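Local coordinates for ABC transporter substrate binding protein (Ribose) (Agrobacterium vitis S4, PDB 4WT7), which binds d-allitol in this crystal form and probably serves as the carbohydrate-capturing subunit of an ABC transporter, at residues G32-I37 and G62-A67; I55-R60 and A282-A287; S126-T131 and K293-E298. One frame throughout, in Å; residues are numbered along the deposited sequence.

All three contacts lie in the same lobe of the two-lobed fold. Interactions 1 and 3 both belong to its six-stranded parallel sheet: interaction 1 pairs outermost strand 64-69 with its neighbour 34-39, while interaction 3 brings in the other outermost strand, 298-300. Their centres are about 19 Å apart. Interaction 2, the pairing of helices 45-60 and 275-290, sits about 8 Å from interaction 1 and about 14 Å from interaction 3, centre to centre, and touches both: V58 CG1 packs 3.7 Å from P65 CD, and N285 ND2 lies 3.0 Å from N128 OD1, probably hydrogen-bonded. Interaction 3 also approaches the sugar alcohol, the T131 side chain being about 6 Å from d-allitol.

Interaction 1 of 3, residues G32-I37 and G62-A67; sequences GKRIGI and GGEPLA
G63 meets K33 just past the Schellman motif in which G62 ends helix 45-60, its CA 3.6 Å from K33 O. E64 then engages the two residues flanking its partner R34: its N donates to K33 O at 2.9 Å, and its O accepts from I35 N at the same length. With CG anti to the backbone N (chi1 173°) and the chain extended, the E64 side chain runs alongside that of R34, the carboxylate and guanidinium planes 85° apart. R34 NE and E64 OE2 stay 4.6 Å apart, too far for a salt bridge. A water joins them, 2.6 Å from E64 OE2 and in the guanidinium plane next to R34 NE, while R34 NH1 bonds to Q87 O.

P65 is paired with I35 but has no N-H to give, and its CB rests 3.8 Å from I37 CD1. L66 repeats the pattern of E64, donating from N to I35 O at 2.8 Å and accepting from I37 N in an almost straight bond (174°). Its CD1 lies 3.7 Å from R34 CB, on the face also covered by helix 74-87. A67 pairs with I37 on the face of P65, towards helix 45-60.

This is the parallel pairing of a beta-alpha-beta unit. Because E64 and L66 point their N and O toward strand 34-37, a proline between them sacrifices no bond to it; the register rests on backbone bonds, while R34 and E64 are linked by a water rather than by a direct salt bridge, so their attraction is probably weaker than in one.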
loop_
_atom_site.group_PDB
_atom_site.type_symbol
_atom_site.label_atom_id
_atom_site.label_comp_id
_atom_site.label_asym_id
_atom_site.label_seq_id
_atom_site.Cartn_x
_atom_site.Cartn_y
_atom_site.Cartn_z
ATOM N N GLY A 32 -10.100 -18.215 23.537
ATOM C CA GLY A 32 -11.316 -18.861 23.087
ATOM C C GLY A 32 -11.929 -18.334 21.800
ATOM O O GLY A 32 -12.965 -18.822 21.399
ATOM N N LYS A 33 -11.307 -17.360 21.134
ATOM C CA LYS A 33 -11.858 -16.835 19.880
ATOM C C LYS A 33 -11.094 -17.386 18.693
ATOM O O LYS A 33 -9.901 -17.686 18.778
ATOM C CB LYS A 33 -11.776 -15.300 19.820
ATOM C CG LYS A 33 -12.366 -14.607 21.019
ATOM C CD LYS A 33 -13.879 -14.868 21.139
ATOM C CE LYS A 33 -14.438 -14.233 22.400
ATOM N NZ LYS A 33 -15.910 -14.363 22.392
ATOM N N ARG A 34 -11.787 -17.515 17.579
ATOM C CA ARG A 34 -11.137 -17.864 16.316
ATOM C C ARG A 34 -11.219 -16.644 15.402
ATOM O O ARG A 34 -12.314 -16.101 15.169
ATOM C CB ARG A 34 -11.839 -19.072 15.682
ATOM C CG ARG A 34 -11.477 -20.406 16.336
ATOM C CD ARG A 34 -12.556 -21.487 16.207
ATOM N NE ARG A 34 -13.058 -21.657 14.832
ATOM C CZ ARG A 34 -14.231 -21.201 14.376
ATOM N NH1 ARG A 34 -14.576 -21.412 13.117
ATOM N NH2 ARG A 34 -15.079 -20.554 15.156
ATOM N N ILE A 35 -10.067 -16.209 14.885
ATOM C CA ILE A 35 -10.014 -15.041 14.008
ATOM C C ILE A 35 -9.535 -15.412 12.599
ATOM O O ILE A 35 -8.416 -15.918 12.438
ATOM C CB ILE A 35 -9.063 -13.938 14.587
ATOM C CG1 ILE A 35 -9.441 -13.591 16.028
ATOM C CG2 ILE A 35 -9.083 -12.698 13.699
ATOM C CD1 ILE A 35 -10.921 -13.408 16.277
ATOM N N GLY A 36 -10.392 -15.188 11.600
ATOM C CA GLY A 36 -10.055 -15.416 10.206
ATOM C C GLY A 36 -9.130 -14.297 9.749
ATOM O O GLY A 36 -9.452 -13.127 9.926
ATOM N N ILE A 37 -7.983 -14.640 9.162
ATOM C CA ILE A 37 -7.087 -13.604 8.646
ATOM C C ILE A 37 -6.807 -13.854 7.189
ATOM O O ILE A 37 -6.122 -14.806 6.862
ATOM C CB ILE A 37 -5.741 -13.608 9.406
ATOM C CG1 ILE A 37 -5.959 -13.288 10.882
ATOM C CG2 ILE A 37 -4.741 -12.584 8.809
ATOM C CD1 ILE A 37 -4.765 -13.593 11.689
ATOM N N GLY A 62 -3.928 -14.724 22.746
ATOM C CA GLY A 62 -4.502 -16.021 23.092
ATOM C C GLY A 62 -5.574 -16.601 22.166
ATOM O O GLY A 62 -6.218 -17.615 22.520
ATOM N N GLY A 63 -5.777 -15.968 21.005
ATOM C CA GLY A 63 -6.794 -16.400 20.046
ATOM C C GLY A 63 -6.194 -17.388 19.058
ATOM O O GLY A 63 -4.991 -17.626 19.067
ATOM N N GLU A 64 -7.036 -17.967 18.222
ATOM C CA GLU A 64 -6.601 -18.947 17.238
ATOM C C GLU A 64 -6.818 -18.385 15.846
ATOM O O GLU A 64 -7.974 -18.162 15.417
ATOM C CB GLU A 64 -7.350 -20.272 17.438
ATOM C CG GLU A 64 -7.109 -21.349 16.350
ATOM C CD GLU A 64 -7.955 -22.600 16.594
ATOM O OE1 GLU A 64 -7.839 -23.172 17.721
ATOM O OE2 GLU A 64 -8.758 -22.973 15.700
ATOM N N PRO A 65 -5.713 -18.102 15.139
ATOM C CA PRO A 65 -5.861 -17.534 13.792
ATOM C C PRO A 65 -6.157 -18.586 12.735
ATOM O O PRO A 65 -5.627 -19.695 12.767
ATOM C CB PRO A 65 -4.499 -16.893 13.516
ATOM C CG PRO A 65 -3.537 -17.593 14.403
ATOM C CD PRO A 65 -4.320 -18.054 15.622
ATOM N N LEU A 66 -7.023 -18.233 11.794
ATOM C CA LEU A 66 -7.242 -19.046 10.619
ATOM C C LEU A 66 -6.742 -18.199 9.472
ATOM O O LEU A 66 -7.473 -17.355 8.946
ATOM C CB LEU A 66 -8.736 -19.352 10.411
ATOM C CG LEU A 66 -9.443 -20.316 11.358
ATOM C CD1 LEU A 66 -9.822 -19.699 12.699
ATOM C CD2 LEU A 66 -10.679 -20.897 10.648
ATOM N N ALA A 67 -5.488 -18.417 9.093
ATOM C CA ALA A 67 -4.803 -17.489 8.204
ATOM C C ALA A 67 -4.666 -18.062 6.794
ATOM O O ALA A 67 -4.125 -19.150 6.608
ATOM C CB ALA A 67 -3.453 -17.102 8.760
HETATM O O HOH W 1 -10.563 -23.229 13.794
#

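Interaction 2 of 3, residues I55-R60 and A282-A287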
loop_
_atom_site.group_PDB
_atom_site.type_symbol
_atom_site.label_atom_id
_atom_site.label_comp_id
_atom_site.label_asym_id
_atom_site.label_seq_id
_atom_site.Cartn_x
_atom_site.Cartn_y
_atom_site.Cartn_z
ATOM N N ILE A 55 -1.185 -12.319 12.528
ATOM C CA ILE A 55 -1.145 -13.685 12.994
ATOM C C ILE A 55 -0.481 -13.692 14.368
ATOM O O ILE A 55 -1.013 -14.250 15.323
ATOM C CB ILE A 55 -0.362 -14.528 11.993
ATOM C CG1 ILE A 55 -1.190 -14.702 10.715
ATOM C CG2 ILE A 55 0.048 -15.851 12.598
ATOM C CD1 ILE A 55 -0.447 -15.380 9.560
ATOM N N ALA A 56 0.676 -13.037 14.456
ATOM C CA ALA A 56 1.416 -12.927 15.705
ATOM C C ALA A 56 0.521 -12.373 16.794
ATOM O O ALA A 56 0.477 -12.914 17.894
ATOM C CB ALA A 56 2.643 -12.027 15.520
ATOM N N GLU A 57 -0.180 -11.286 16.495
ATOM C CA GLU A 57 -0.957 -10.585 17.509
ATOM C C GLU A 57 -2.152 -11.423 17.967
ATOM O O GLU A 57 -2.512 -11.410 19.139
ATOM C CB GLU A 57 -1.415 -9.222 17.000
ATOM C CG GLU A 57 -2.045 -8.331 18.069
ATOM C CD GLU A 57 -1.105 -7.953 19.225
ATOM O OE1 GLU A 57 0.027 -8.482 19.320
ATOM O OE2 GLU A 57 -1.527 -7.126 20.052
ATOM N N VAL A 58 -2.783 -12.144 17.057
ATOM C CA VAL A 58 -3.912 -12.948 17.475
ATOM C C VAL A 58 -3.395 -13.996 18.445
ATOM O O VAL A 58 -4.007 -14.246 19.493
ATOM C CB VAL A 58 -4.645 -13.635 16.300
ATOM C CG1 VAL A 58 -5.565 -14.728 16.815
ATOM C CG2 VAL A 58 -5.429 -12.638 15.504
ATOM N N LYS A 59 -2.276 -14.614 18.096
ATOM C CA LYS A 59 -1.640 -15.583 19.003
ATOM C C LYS A 59 -1.277 -14.951 20.351
ATOM O O LYS A 59 -1.500 -15.554 21.407
ATOM C CB LYS A 59 -0.388 -16.218 18.387
ATOM C CG LYS A 59 -0.634 -17.181 17.244
ATOM C CD LYS A 59 0.691 -17.557 16.528
ATOM C CE LYS A 59 0.472 -18.434 15.283
ATOM N NZ LYS A 59 1.760 -18.901 14.630
ATOM N N ARG A 60 -0.738 -13.734 20.328
ATOM C CA ARG A 60 -0.259 -13.131 21.567
ATOM C C ARG A 60 -1.431 -12.841 22.503
ATOM O O ARG A 60 -1.299 -12.910 23.733
ATOM C CB ARG A 60 0.535 -11.854 21.298
ATOM C CG ARG A 60 1.247 -11.323 22.547
ATOM C CD ARG A 60 1.837 -9.941 22.334
ATOM N NE ARG A 60 0.785 -8.981 22.120
ATOM C CZ ARG A 60 0.116 -8.348 23.073
ATOM N NH1 ARG A 60 0.373 -8.571 24.344
ATOM N NH2 ARG A 60 -0.851 -7.501 22.738
ATOM N N ALA A 282 -5.179 -3.698 13.723
ATOM C CA ALA A 282 -6.391 -4.388 13.274
ATOM C C ALA A 282 -6.827 -5.400 14.348
ATOM O O ALA A 282 -7.979 -5.410 14.755
ATOM C CB ALA A 282 -6.175 -5.083 11.932
ATOM N N ILE A 283 -5.886 -6.227 14.813
ATOM C CA ILE A 283 -6.201 -7.248 15.806
ATOM C C ILE A 283 -6.550 -6.650 17.184
ATOM O O ILE A 283 -7.455 -7.141 17.883
ATOM C CB ILE A 283 -5.077 -8.274 15.945
ATOM C CG1 ILE A 283 -4.725 -8.863 14.581
ATOM C CG2 ILE A 283 -5.525 -9.393 16.824
ATOM C CD1 ILE A 283 -5.955 -9.309 13.765
ATOM N N GLN A 284 -5.844 -5.602 17.578
ATOM C CA GLN A 284 -6.223 -4.857 18.764
ATOM C C GLN A 284 -7.690 -4.459 18.617
ATOM O O GLN A 284 -8.475 -4.615 19.555
ATOM C CB GLN A 284 -5.351 -3.602 18.976
ATOM C CG GLN A 284 -3.950 -3.871 19.591
ATOM C CD GLN A 284 -3.994 -4.211 21.098
ATOM O OE1 GLN A 284 -4.455 -3.409 21.920
ATOM N NE2 GLN A 284 -3.508 -5.399 21.456
ATOM N N ASN A 285 -8.059 -3.953 17.430
ATOM C CA ASN A 285 -9.411 -3.463 17.236
ATOM C C ASN A 285 -10.439 -4.599 17.206
ATOM O O ASN A 285 -11.577 -4.422 17.641
ATOM C CB ASN A 285 -9.508 -2.536 16.011
ATOM C CG ASN A 285 -8.920 -1.164 16.288
ATOM O OD1 ASN A 285 -8.507 -0.871 17.413
ATOM N ND2 ASN A 285 -8.863 -0.319 15.274
ATOM N N VAL A 286 -10.039 -5.772 16.723
ATOM C CA VAL A 286 -10.917 -6.923 16.824
ATOM C C VAL A 286 -11.237 -7.264 18.297
ATOM O O VAL A 286 -12.405 -7.465 18.661
ATOM C CB VAL A 286 -10.338 -8.152 16.148
ATOM C CG1 VAL A 286 -11.159 -9.379 16.527
ATOM C CG2 VAL A 286 -10.274 -7.955 14.624
ATOM N N ALA A 287 -10.206 -7.358 19.127
ATOM C CA ALA A 287 -10.396 -7.606 20.552
ATOM C C ALA A 287 -11.310 -6.545 21.180
ATOM O O ALA A 287 -12.322 -6.881 21.783
ATOM C CB ALA A 287 -9.051 -7.634 21.261
HETATM O O HOH W 2 -3.043 -6.091 24.596
#
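Q284 NE2 lies at the edge of the R60 guanidinium, 3.6 Å from NH2, with the amide plane turned 25° from that of the arginine. The E57 carboxylate and a water lie at its edge as well, in the guanidinium plane. R60 grips E57 side-on: NE reaches OE1 at 2.9 Å and NH2 reaches OE2 at 2.8 Å, both on the syn side though out of the carboxylate plane. This salt bridge lies within helix 45-60, and Q284 extends it to the second helix by donating from NE2 to E57 OE2 at 3.0 Å. E57 OE2 thus takes two donors, which would be expected to stabilise its negative charge. The water accepts from R60 NH2 and Q284 NE2, both at 3.2 Å, so R60 NH2 and Q284 NE2 share two acceptors, this water and E57 OE2.

The short helical segments approach to 9.4 Å between axes at 36°, running in broadly the same direction. In this solute-binding-protein fold, helix 275-290 comes from late in the chain yet packs against the first helix on one face of the parallel sheet: V58 touches I35 and I37, while I283 touches V93 on the next strand.

Beneath this polar group the contact is aliphatic. E57 CG stands anti to the backbone N and the chain bends at chi2 (62°), which lets the methylenes slide past I283 while the carboxylate turns toward R60; E57 CG is 3.7 Å from I283 CB. V58 and I283 cross at about a right angle, their CG2 methyls meeting at 3.5 Å. I283 CD1 adds a second touch on V58 CG2, and L30 borders I283 beyond this helix pair.

Interaction 3 of 3, residues S126-T131 and K293-E298; sequences SLNNST and KTLPRE
N129 is tied to two successive residues: its N donates to R297 O at 2.9 Å, and its ND2 to E298 OE2 at 3.0 Å, meeting that oxygen from above the carboxylate plane. The backbone bond belongs to a parallel beta bridge between N129 and E298, by which the chain leaving helix 275-290 adds edge strand 298-300 to the sheet. The N129 and E298 side chains run side by side, their flat groups 77° apart; E298 OE1 also bonds to Y300 OH.

One residue earlier, N128 ND2 donates to P296 O at 2.9 Å and also bonds to S299 OG, so one amide nitrogen holds two points of the incoming chain. S126 forms an ST turn, its OG accepting from N128 N and hydrogen-bonding T118 OG1 as well. R297, bent at chi2 and chi3, folds back so that S126 O lies over one face of its guanidinium, while NH1 bonds to S124 O. Two waters bridge the segments, one from S126 O to R297 O, the other from L127 O to L295 O.

The closest aliphatic packing comes from L295, whose side chain crosses that of N128 at about a right angle and brings CD1 to 3.6 Å from N128 CB.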
loop_
_atom_site.group_PDB
_atom_site.type_symbol
_atom_site.label_atom_id
_atom_site.label_comp_id
_atom_site.label_asym_id
_atom_site.label_seq_id
_atom_site.Cartn_x
_atom_site.Cartn_y
_atom_site.Cartn_z
ATOM N N SER A 126 -17.051 -3.116 6.155
ATOM C CA SER A 126 -16.080 -3.234 7.201
ATOM C C SER A 126 -16.504 -2.378 8.375
ATOM O O SER A 126 -16.965 -1.271 8.155
ATOM C CB SER A 126 -14.728 -2.763 6.692
ATOM O OG SER A 126 -13.755 -2.869 7.716
ATOM N N LEU A 127 -16.322 -2.873 9.604
ATOM C CA LEU A 127 -16.537 -2.101 10.837
ATOM C C LEU A 127 -15.381 -1.165 11.138
ATOM O O LEU A 127 -15.527 -0.178 11.868
ATOM C CB LEU A 127 -16.690 -3.048 12.027
ATOM C CG LEU A 127 -18.020 -3.802 11.895
ATOM C CD1 LEU A 127 -18.061 -5.039 12.767
ATOM C CD2 LEU A 127 -19.115 -2.839 12.221
ATOM N N ASN A 128 -14.212 -1.480 10.597
ATOM C CA ASN A 128 -13.072 -0.655 10.876
ATOM C C ASN A 128 -11.936 -0.961 9.903
ATOM O O ASN A 128 -11.576 -2.119 9.700
ATOM C CB ASN A 128 -12.649 -0.898 12.333
ATOM C CG ASN A 128 -11.306 -0.293 12.665
ATOM O OD1 ASN A 128 -10.286 -0.994 12.710
ATOM N ND2 ASN A 128 -11.287 1.000 12.872
ATOM N N ASN A 129 -11.434 0.094 9.282
ATOM C CA ASN A 129 -10.376 -0.005 8.261
ATOM C C ASN A 129 -9.136 0.619 8.880
ATOM O O ASN A 129 -9.130 1.829 9.198
ATOM C CB ASN A 129 -10.801 0.746 6.974
ATOM C CG ASN A 129 -9.730 0.727 5.885
ATOM O OD1 ASN A 129 -8.826 -0.140 5.878
ATOM N ND2 ASN A 129 -9.791 1.713 4.980
ATOM N N SER A 130 -8.142 -0.233 9.157
ATOM C CA SER A 130 -6.811 0.211 9.565
ATOM C C SER A 130 -5.995 0.552 8.320
ATOM O O SER A 130 -5.819 -0.276 7.438
ATOM C CB SER A 130 -6.081 -0.865 10.385
ATOM O OG SER A 130 -6.747 -1.149 11.594
ATOM N N THR A 131 -5.500 1.781 8.259
ATOM C CA THR A 131 -4.941 2.293 7.040
ATOM C C THR A 131 -4.150 3.531 7.411
ATOM O O THR A 131 -4.444 4.150 8.435
ATOM C CB THR A 131 -6.078 2.625 6.023
ATOM O OG1 THR A 131 -5.533 2.923 4.743
ATOM C CG2 THR A 131 -6.914 3.839 6.474
ATOM N N LYS A 293 -16.865 -2.845 22.689
ATOM C CA LYS A 293 -16.682 -1.436 22.316
ATOM C C LYS A 293 -17.047 -1.217 20.864
ATOM O O LYS A 293 -16.962 -2.132 20.056
ATOM C CB LYS A 293 -15.241 -0.993 22.564
ATOM C CG LYS A 293 -14.736 -1.319 23.947
ATOM C CD LYS A 293 -15.449 -0.481 25.013
ATOM C CE LYS A 293 -15.034 -0.876 26.420
ATOM N NZ LYS A 293 -16.142 -1.582 27.128
ATOM N N THR A 294 -17.449 0.009 20.545
ATOM C CA THR A 294 -17.761 0.396 19.179
ATOM C C THR A 294 -16.537 1.075 18.577
ATOM O O THR A 294 -15.861 1.853 19.234
ATOM C CB THR A 294 -19.025 1.307 19.134
ATOM O OG1 THR A 294 -20.190 0.521 19.446
ATOM C CG2 THR A 294 -19.207 1.919 17.767
ATOM N N LEU A 295 -16.220 0.721 17.335
ATOM C CA LEU A 295 -15.015 1.207 16.698
ATOM C C LEU A 295 -15.324 2.360 15.805
ATOM O O LEU A 295 -16.376 2.387 15.194
ATOM C CB LEU A 295 -14.432 0.118 15.807
ATOM C CG LEU A 295 -14.072 -1.166 16.544
ATOM C CD1 LEU A 295 -13.514 -2.183 15.561
ATOM C CD2 LEU A 295 -13.088 -0.881 17.679
ATOM N N PRO A 296 -14.369 3.276 15.664
ATOM C CA PRO A 296 -14.417 4.253 14.572
ATOM C C PRO A 296 -14.349 3.522 13.242
ATOM O O PRO A 296 -13.792 2.419 13.214
ATOM C CB PRO A 296 -13.146 5.082 14.777
ATOM C CG PRO A 296 -12.229 4.203 15.594
ATOM C CD PRO A 296 -13.095 3.296 16.403
ATOM N N ARG A 297 -14.880 4.101 12.169
ATOM C CA ARG A 297 -14.867 3.435 10.866
ATOM C C ARG A 297 -13.448 3.285 10.323
ATOM O O ARG A 297 -13.160 2.350 9.606
ATOM C CB ARG A 297 -15.663 4.232 9.831
ATOM C CG ARG A 297 -17.124 4.497 10.209
ATOM C CD ARG A 297 -17.952 3.229 10.152
ATOM N NE ARG A 297 -18.035 2.709 8.791
ATOM C CZ ARG A 297 -18.574 1.540 8.467
ATOM N NH1 ARG A 297 -18.572 1.125 7.197
ATOM N NH2 ARG A 297 -19.121 0.779 9.402
ATOM N N GLU A 298 -12.567 4.232 10.619
ATOM C CA GLU A 298 -11.177 4.070 10.151
ATOM C C GLU A 298 -10.270 4.378 11.327
ATOM O O GLU A 298 -10.666 5.139 12.210
ATOM C CB GLU A 298 -10.883 4.981 8.948
ATOM C CG GLU A 298 -11.877 4.820 7.758
ATOM C CD GLU A 298 -11.214 4.909 6.374
ATOM O OE1 GLU A 298 -10.345 5.798 6.139
ATOM O OE2 GLU A 298 -11.570 4.080 5.499
HETATM O O HOH W 3 -15.020 0.822 7.652
HETATM O O HOH W 4 -17.481 0.515 13.526
#